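Local coordinates for protein-tyrosine-phosphatase (Shewanella sp., PDB 2Z72), which probably hydrolyses phosphotyrosine in proteins, as a cold-active phosphatase with two zinc ions and a calcineurin-like phosphoesterase domain, at residues D9-I14 with L39-P44; H150-L155 with P254-G259; R217-D222 with L245-F250. All coordinates share one frame; numbering follows the deposited sequence. Where two conformers were deposited one is given.

Overall arrangement
All three contacts are largely buried, contact 1 wholly so; Trp-256 in contact 2 and Arg-217 in contact 3 stay partly exposed. Contact 2 is the most central, its midpoint about 11 Å from the chain's centre, beside the zinc site; contacts 1 and 3 lie about 21 Å and 19 Å out, on opposite sides. Contact 1 joins strands of two small sheets purely by aliphatic groups. Contact 2 mixes a hydrogen bond, a bridging water and a sulfur-aromatic approach. Contact 3 is apolar, with one arginine at its border. Contacts 2 and 3 touch, Trp-256 CD1 lying 3.3 Å from Phe-249 O, and Tyr-228 of helix 221-231, which starts within contact 3, meets Gln-152 and bonds to Leu-248 O.

Contact 1. Residues D9-I14 with L39-P44; sequences DGPYVI and LQVNRP
Val-41 faces Pro-11 and Val-13, and one of its methyls, CG1, makes the closest approach to both. Along 39-44, Leu-39 comes first, its backbone bonded to Leu-55 as the short strand 40-41 begins. At Val-41 the beta-branch counts: CG1 stands anti to the backbone N (chi1 -177°) and so reaches the opposing strand. There it meets Pro-11 CG at 3.9 Å, the side chains inclined to one another, and Val-13 CG2 at 4.2 Å, methyl tip to methyl tip. Compact aliphatic groups suit this buried spot, which asks for no polar partner. The chain runs on to Arg-43, held by Leu-50 O and Glu-52, and to Pro-44, which rests on Trp-25.

Pro-11 follows a cis peptide bond, a form proline adopts far more readily than other residues. Between the two contact residues, Tyr-12 points the other way, toward helix 166-172, and its OH donates to Asp-9 OD1 at 2.6 Å on the syn side, somewhat out of the carboxylate plane. Alternate residues thus serve opposite faces of an outer strand in the antiparallel beta meander 8-14, 22-27, 30-35, one face being met by Val-41 of strand 40-41, which pairs antiparallel with 53-54.

Contact 2. Residues H150-L155 with P254-G259; sequences HEQMVL and PTWYRG
Gln-152 reaches from its helix to Thr-255 in the loop 254-259, and its side chain can be followed outward. CB and CG carry the amide across, the chain extended beyond CG (chi2 170°), and the close approaches to Thr-255 begin at CD. CD comes within 3.5 Å of Thr-255 OG1, and there the group divides. NE2 lies 3.6 Å from the methyl Thr-255 CG2, an ordinary van der Waals approach. OE1 does the polar work: it accepts a hydrogen bond from Thr-255 OG1 at 2.8 Å, the donor standing at a C=O angle of 121° and tilted 28° from the carbonyl plane. A water also donates to OE1, at 2.7 Å, and accepts from Trp-256 NE1 at 3.0 Å, in the plane of the indole. Two donors therefore grip one buried oxygen, and the water carries the linkage on to the tryptophan. An amide suits this place because it offers a strong acceptor without a charge.

Met-153, in the conformer described, crosses Trp-256 at about a right angle. Its CE lies 3.6 Å from Trp-256 CH2, and its SD stands at the edge of the six-membered ring, a Met-aromatic contact. The same CE lies over the centre of one face of the His-150 ring. That histidine follows the zinc ligand Asn-149, and its backbone N bonds to Asp-114, which ligates both zinc ions. Gly-148 to Glu-151 spell the GNHE signature of calcineurin-like phosphoesterases, and the side chain of Trp-256 lies about 6 Å from a bound zinc ion of this dinuclear site.

Contact 3. Residues R217-D222 with L245-F250; sequences RELTLD and LNFLFF
Arg-217 and Phe-247 have their CA atoms 9.3 Å apart, and the CA atoms of Leu-219 and Leu-248 are 10.0 Å apart, a spacing that leaves the backbones to be joined through side chains alone. The segment 217-222 is the link between helices 212-216 and 221-231: Glu-218, with phi 57°, closes the first in a Schellman motif, and Thr-220 is the N-cap of the second, its OG1 taking the N-H of Lys-223. Opposite lies the last turn of helix 243-249.

Phe-247 has the largest share of the contact. A chi1 of 171° sets the ring opposite the backbone N and sends it toward 217-222, where two side chains meet it. Arg-217 passes alongside in the opposite direction, its CD 3.8 Å from Phe-247 CD1 and its NE 3.7 Å from Phe-247 CB, with guanidinium and ring planes 22° apart. Arginine fits this border: its CD packs on the ring while its nitrogens form salt bridges to Glu-213 and Asp-243. In this helical part of the phosphoesterase domain, Leu-219, a buried residue, brings CD1 to the ring edge, 3.6 Å from Phe-247 CE1. Replacing Phe-247 with an alanine would probably open a gap beside Leu-219 CD1 and leave Arg-217 CD without the ring it packs against. The same leucine methyl reaches Leu-248 CD2 at 4.1 Å, and Leu-248 in turn packs on Ala-224 and Leu-227 of helix 221-231.

Contact 1. Residues D9-I14 with L39-P44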
# COMPACT_ATOMS: atom_id res chain seq x y z
N ASP A 9 -3.84 -11.12 17.84
CA ASP A 9 -4.04 -10.60 16.48
C ASP A 9 -5.31 -9.76 16.45
O ASP A 9 -6.29 -10.08 17.14
CB ASP A 9 -4.14 -11.73 15.50
CG ASP A 9 -4.35 -11.33 14.05
OD1 ASP A 9 -5.05 -12.10 13.38
OD2 ASP A 9 -3.80 -10.28 13.64
N GLY A 10 -5.32 -8.75 15.64
CA GLY A 10 -6.48 -7.88 15.47
C GLY A 10 -6.20 -6.45 15.75
O GLY A 10 -5.04 -6.03 15.90
N PRO A 11 -7.24 -5.61 15.85
CA PRO A 11 -8.62 -6.01 15.74
C PRO A 11 -9.11 -6.13 14.30
O PRO A 11 -8.53 -5.55 13.37
CB PRO A 11 -9.31 -4.83 16.42
CG PRO A 11 -8.46 -3.63 16.10
CD PRO A 11 -7.05 -4.18 16.15
N TYR A 12 -10.16 -6.92 14.14
CA TYR A 12 -10.96 -6.99 12.93
C TYR A 12 -12.27 -6.25 13.25
O TYR A 12 -13.02 -6.68 14.10
CB TYR A 12 -11.23 -8.44 12.57
CG TYR A 12 -9.97 -9.22 12.26
CD1 TYR A 12 -9.26 -9.90 13.25
CD2 TYR A 12 -9.44 -9.26 10.97
CE1 TYR A 12 -8.11 -10.62 12.94
CE2 TYR A 12 -8.32 -9.95 10.69
CZ TYR A 12 -7.63 -10.61 11.67
OH TYR A 12 -6.49 -11.30 11.31
N VAL A 13 -12.49 -5.10 12.59
CA VAL A 13 -13.58 -4.22 12.93
C VAL A 13 -14.66 -4.27 11.86
O VAL A 13 -14.39 -4.15 10.68
CB VAL A 13 -13.08 -2.76 13.13
CG1 VAL A 13 -14.24 -1.81 13.33
CG2 VAL A 13 -12.09 -2.66 14.27
N ILE A 14 -15.90 -4.49 12.34
CA ILE A 14 -17.10 -4.46 11.48
C ILE A 14 -17.71 -3.10 11.63
O ILE A 14 -17.92 -2.64 12.76
CB ILE A 14 -18.10 -5.51 12.05
CG1 ILE A 14 -17.46 -6.89 12.10
CG2 ILE A 14 -19.42 -5.40 11.35
CD1 ILE A 14 -16.84 -7.37 10.85
N LEU A 39 -16.24 5.90 18.73
CA LEU A 39 -15.25 5.64 17.65
C LEU A 39 -13.89 5.19 18.14
O LEU A 39 -12.96 5.05 17.33
CB LEU A 39 -15.09 6.81 16.73
CG LEU A 39 -16.41 7.29 16.08
CD1 LEU A 39 -15.99 8.42 15.15
CD2 LEU A 39 -17.18 6.21 15.34
N GLN A 40 -13.72 4.84 19.41
CA GLN A 40 -12.41 4.48 19.95
C GLN A 40 -12.34 2.98 20.00
O GLN A 40 -13.04 2.25 20.72
CB GLN A 40 -12.29 4.98 21.38
CG GLN A 40 -12.16 6.45 21.58
CD GLN A 40 -10.91 7.16 21.10
OE1 GLN A 40 -9.91 6.54 20.72
NE2 GLN A 40 -10.93 8.48 21.10
N VAL A 41 -11.44 2.45 19.22
CA VAL A 41 -11.23 1.01 19.21
C VAL A 41 -10.18 0.68 20.26
O VAL A 41 -9.00 0.81 19.96
CB VAL A 41 -10.80 0.54 17.82
CG1 VAL A 41 -10.67 -0.94 17.79
CG2 VAL A 41 -11.76 1.05 16.73
N ASN A 42 -10.69 0.29 21.42
CA ASN A 42 -9.90 0.01 22.60
C ASN A 42 -9.77 -1.49 22.82
O ASN A 42 -10.75 -2.22 22.76
CB ASN A 42 -10.53 0.62 23.85
CG ASN A 42 -10.38 2.13 23.83
OD1 ASN A 42 -9.49 2.68 23.18
ND2 ASN A 42 -11.30 2.74 24.56
N ARG A 43 -8.54 -1.90 23.12
CA ARG A 43 -8.27 -3.33 23.29
C ARG A 43 -8.77 -3.76 24.63
O ARG A 43 -8.65 -3.08 25.64
CB ARG A 43 -6.73 -3.45 23.18
CG ARG A 43 -6.10 -4.68 23.53
CD ARG A 43 -4.69 -4.55 24.08
NE ARG A 43 -3.87 -3.57 23.55
CZ ARG A 43 -3.17 -2.53 23.89
NH1 ARG A 43 -3.04 -2.06 25.11
NH2 ARG A 43 -2.50 -1.88 22.95
N PRO A 44 -9.34 -4.94 24.73
CA PRO A 44 -9.63 -5.44 26.05
C PRO A 44 -8.39 -5.79 26.86
O PRO A 44 -7.25 -5.81 26.37
CB PRO A 44 -10.32 -6.73 25.68
CG PRO A 44 -10.27 -7.00 24.24
CD PRO A 44 -9.64 -5.85 23.63

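Contact 2. Residues H150-L155 with P254-G259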
# COMPACT_ATOMS: atom_id res chain seq x y z
N HIS A 150 -1.26 -8.11 -3.90
CA HIS A 150 -1.74 -8.87 -2.73
C HIS A 150 -2.98 -8.28 -2.10
O HIS A 150 -3.81 -9.05 -1.57
CB HIS A 150 -0.62 -9.07 -1.73
CG HIS A 150 0.38 -10.08 -2.25
ND1 HIS A 150 0.36 -11.39 -1.84
CD2 HIS A 150 1.34 -9.94 -3.18
CE1 HIS A 150 1.31 -12.00 -2.49
NE2 HIS A 150 1.95 -11.19 -3.31
N GLU A 151 -3.21 -6.97 -2.11
CA GLU A 151 -4.50 -6.44 -1.70
C GLU A 151 -5.62 -7.02 -2.54
O GLU A 151 -6.67 -7.40 -2.04
CB GLU A 151 -4.53 -4.91 -1.73
CG GLU A 151 -3.78 -4.20 -0.63
CD GLU A 151 -2.29 -4.43 -0.67
OE1 GLU A 151 -1.70 -4.69 0.37
OE2 GLU A 151 -1.74 -4.30 -1.79
N GLN A 152 -5.40 -7.04 -3.88
CA GLN A 152 -6.41 -7.56 -4.77
C GLN A 152 -6.67 -9.06 -4.53
O GLN A 152 -7.82 -9.52 -4.46
CB GLN A 152 -6.02 -7.34 -6.24
CG GLN A 152 -5.92 -5.86 -6.60
CD GLN A 152 -5.32 -5.61 -7.98
OE1 GLN A 152 -4.57 -6.44 -8.50
NE2 GLN A 152 -5.67 -4.47 -8.55
N MET A 153 -5.60 -9.80 -4.35
CA MET A 153 -5.73 -11.24 -4.11
C MET A 153 -6.51 -11.51 -2.83
O MET A 153 -7.50 -12.24 -2.82
CB MET A 153 -4.36 -11.90 -4.04
CG MET A 153 -3.92 -12.28 -5.46
SD MET A 153 -2.48 -13.35 -5.50
CE MET A 153 -1.16 -12.24 -5.06
N VAL A 154 -6.12 -10.88 -1.71
CA VAL A 154 -6.79 -11.09 -0.44
C VAL A 154 -8.24 -10.73 -0.55
O VAL A 154 -9.13 -11.49 -0.14
CB VAL A 154 -6.09 -10.35 0.70
CG1 VAL A 154 -6.94 -10.28 1.92
CG2 VAL A 154 -4.73 -11.04 0.99
N LEU A 155 -8.54 -9.53 -1.05
CA LEU A 155 -9.92 -9.08 -1.05
C LEU A 155 -10.76 -10.00 -1.96
O LEU A 155 -11.94 -10.21 -1.65
CB LEU A 155 -10.04 -7.61 -1.45
CG LEU A 155 -9.95 -6.63 -0.30
CD1 LEU A 155 -8.80 -6.75 0.62
CD2 LEU A 155 -10.10 -5.23 -0.95
N PRO A 254 -1.30 -3.25 -14.39
CA PRO A 254 -0.55 -2.39 -13.49
C PRO A 254 -0.09 -2.98 -12.18
O PRO A 254 0.90 -2.47 -11.63
CB PRO A 254 -1.58 -1.25 -13.25
CG PRO A 254 -2.36 -1.14 -14.54
CD PRO A 254 -2.46 -2.58 -15.03
N THR A 255 -0.79 -3.97 -11.63
CA THR A 255 -0.40 -4.51 -10.34
C THR A 255 0.42 -5.80 -10.40
O THR A 255 0.93 -6.21 -9.37
CB THR A 255 -1.62 -4.74 -9.45
OG1 THR A 255 -2.49 -5.63 -10.12
CG2 THR A 255 -2.31 -3.43 -9.13
N TRP A 256 0.65 -6.34 -11.59
CA TRP A 256 1.49 -7.54 -11.74
C TRP A 256 2.65 -7.36 -12.68
O TRP A 256 3.59 -8.16 -12.64
CB TRP A 256 0.65 -8.72 -12.22
CG TRP A 256 -0.26 -9.33 -11.23
CD1 TRP A 256 -1.55 -8.96 -10.92
CD2 TRP A 256 0.03 -10.43 -10.39
NE1 TRP A 256 -2.08 -9.76 -9.98
CE2 TRP A 256 -1.13 -10.69 -9.61
CE3 TRP A 256 1.11 -11.27 -10.20
CZ2 TRP A 256 -1.20 -11.73 -8.68
CZ3 TRP A 256 1.05 -12.28 -9.28
CH2 TRP A 256 -0.10 -12.51 -8.52
N TYR A 257 2.62 -6.38 -13.59
CA TYR A 257 3.61 -6.30 -14.64
C TYR A 257 5.01 -6.15 -14.09
O TYR A 257 5.25 -5.29 -13.26
CB TYR A 257 3.29 -5.07 -15.48
CG TYR A 257 4.18 -4.87 -16.70
CD1 TYR A 257 4.29 -5.85 -17.70
CD2 TYR A 257 4.85 -3.66 -16.86
CE1 TYR A 257 5.09 -5.62 -18.81
CE2 TYR A 257 5.64 -3.46 -17.99
CZ TYR A 257 5.77 -4.44 -18.94
OH TYR A 257 6.54 -4.18 -20.05
N ARG A 258 5.91 -6.98 -14.61
CA ARG A 258 7.29 -6.94 -14.22
C ARG A 258 8.25 -6.60 -15.35
O ARG A 258 9.46 -6.80 -15.24
CB ARG A 258 7.79 -8.27 -13.58
CG ARG A 258 7.06 -8.52 -12.30
CD ARG A 258 7.79 -9.61 -11.55
NE ARG A 258 7.02 -10.21 -10.53
CZ ARG A 258 6.90 -10.09 -9.27
NH1 ARG A 258 6.13 -10.75 -8.36
NH2 ARG A 258 7.66 -9.16 -8.70
N GLY A 259 7.71 -6.08 -16.44
CA GLY A 259 8.49 -5.84 -17.64
C GLY A 259 9.64 -4.89 -17.39
O GLY A 259 10.68 -4.98 -18.08
O HOH W 1 -4.89 -9.08 -9.15

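Contact 3. Residues R217-D222 with L245-F250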
# COMPACT_ATOMS: atom_id res chain seq x y z
N ARG A 217 -5.13 0.09 -25.22
CA ARG A 217 -6.48 0.11 -24.66
C ARG A 217 -7.01 1.51 -24.35
O ARG A 217 -8.14 1.61 -23.93
CB ARG A 217 -6.53 -0.75 -23.40
CG ARG A 217 -6.34 -2.25 -23.77
CD ARG A 217 -6.60 -3.10 -22.54
NE ARG A 217 -6.44 -4.52 -22.93
CZ ARG A 217 -7.39 -5.24 -23.47
NH1 ARG A 217 -8.61 -4.78 -23.70
NH2 ARG A 217 -7.13 -6.50 -23.78
N GLU A 218 -6.19 2.54 -24.57
CA GLU A 218 -6.60 3.92 -24.44
C GLU A 218 -7.13 4.13 -23.03
O GLU A 218 -8.10 4.85 -22.82
CB GLU A 218 -7.69 4.26 -25.45
CG GLU A 218 -7.30 4.01 -26.90
CD GLU A 218 -8.31 4.53 -27.91
OE1 GLU A 218 -7.88 5.00 -29.00
OE2 GLU A 218 -9.54 4.48 -27.65
N LEU A 219 -6.47 3.55 -22.03
CA LEU A 219 -6.89 3.75 -20.65
C LEU A 219 -6.49 5.11 -20.13
O LEU A 219 -5.65 5.84 -20.65
CB LEU A 219 -6.29 2.64 -19.76
CG LEU A 219 -7.09 1.34 -19.76
CD1 LEU A 219 -6.23 0.15 -19.42
CD2 LEU A 219 -8.26 1.49 -18.79
N THR A 220 -7.16 5.53 -19.06
CA THR A 220 -6.85 6.70 -18.28
C THR A 220 -6.75 6.30 -16.80
O THR A 220 -7.33 5.28 -16.40
CB THR A 220 -7.89 7.82 -18.41
OG1 THR A 220 -9.08 7.34 -17.81
CG2 THR A 220 -8.11 8.20 -19.88
N LEU A 221 -6.05 7.11 -16.04
CA LEU A 221 -5.96 6.89 -14.59
C LEU A 221 -7.36 6.77 -13.99
O LEU A 221 -7.64 5.85 -13.22
CB LEU A 221 -5.14 7.94 -13.91
CG LEU A 221 -3.67 7.58 -13.59
CD1 LEU A 221 -2.93 7.10 -14.79
CD2 LEU A 221 -3.01 8.73 -12.86
N ASP A 222 -8.27 7.72 -14.31
CA ASP A 222 -9.54 7.70 -13.63
C ASP A 222 -10.35 6.47 -13.98
O ASP A 222 -11.00 5.88 -13.13
CB ASP A 222 -10.35 8.97 -13.90
CG ASP A 222 -11.63 8.99 -13.09
OD1 ASP A 222 -12.67 8.88 -13.68
OD2 ASP A 222 -11.64 9.04 -11.84
N LEU A 245 -11.02 -5.85 -17.74
CA LEU A 245 -10.73 -6.25 -16.38
C LEU A 245 -9.61 -7.29 -16.34
O LEU A 245 -8.79 -7.28 -15.41
CB LEU A 245 -11.99 -6.77 -15.67
CG LEU A 245 -13.09 -5.75 -15.45
CD1 LEU A 245 -14.29 -6.39 -14.77
CD2 LEU A 245 -12.60 -4.51 -14.70
N ASN A 246 -9.59 -8.18 -17.31
CA ASN A 246 -8.56 -9.21 -17.36
C ASN A 246 -7.18 -8.58 -17.46
O ASN A 246 -6.24 -8.90 -16.75
CB ASN A 246 -8.90 -10.13 -18.53
CG ASN A 246 -7.96 -11.32 -18.61
OD1 ASN A 246 -6.75 -11.17 -18.44
ND2 ASN A 246 -8.49 -12.51 -18.86
N PHE A 247 -7.07 -7.60 -18.35
CA PHE A 247 -5.82 -6.79 -18.43
C PHE A 247 -5.47 -6.17 -17.11
O PHE A 247 -4.37 -6.29 -16.60
CB PHE A 247 -5.95 -5.67 -19.47
CG PHE A 247 -4.78 -4.73 -19.41
CD1 PHE A 247 -4.96 -3.39 -19.09
CD2 PHE A 247 -3.50 -5.18 -19.61
CE1 PHE A 247 -3.90 -2.54 -18.97
CE2 PHE A 247 -2.41 -4.34 -19.53
CZ PHE A 247 -2.60 -3.03 -19.19
N LEU A 248 -6.40 -5.43 -16.51
CA LEU A 248 -6.14 -4.67 -15.31
C LEU A 248 -5.73 -5.53 -14.13
O LEU A 248 -4.91 -5.11 -13.31
CB LEU A 248 -7.34 -3.77 -14.96
CG LEU A 248 -7.59 -2.59 -15.89
CD1 LEU A 248 -8.92 -1.92 -15.51
CD2 LEU A 248 -6.43 -1.62 -15.78
N PHE A 249 -6.36 -6.70 -14.00
CA PHE A 249 -6.15 -7.50 -12.80
C PHE A 249 -5.09 -8.55 -12.92
O PHE A 249 -4.66 -9.08 -11.86
CB PHE A 249 -7.48 -8.17 -12.37
CG PHE A 249 -8.36 -7.23 -11.57
CD1 PHE A 249 -9.16 -6.28 -12.13
CD2 PHE A 249 -8.34 -7.29 -10.19
CE1 PHE A 249 -9.95 -5.41 -11.39
CE2 PHE A 249 -9.15 -6.46 -9.46
CZ PHE A 249 -9.92 -5.51 -10.04
N PHE A 250 -4.62 -8.89 -14.10
CA PHE A 250 -3.70 -10.03 -14.22
C PHE A 250 -2.36 -9.66 -14.78
O PHE A 250 -1.85 -8.55 -14.59
CB PHE A 250 -4.47 -11.17 -14.92
CG PHE A 250 -5.69 -11.55 -14.09
CD1 PHE A 250 -6.95 -11.39 -14.67
CD2 PHE A 250 -5.60 -11.99 -12.79
CE1 PHE A 250 -8.08 -11.69 -13.93
CE2 PHE A 250 -6.73 -12.31 -12.02
CZ PHE A 250 -7.97 -12.11 -12.64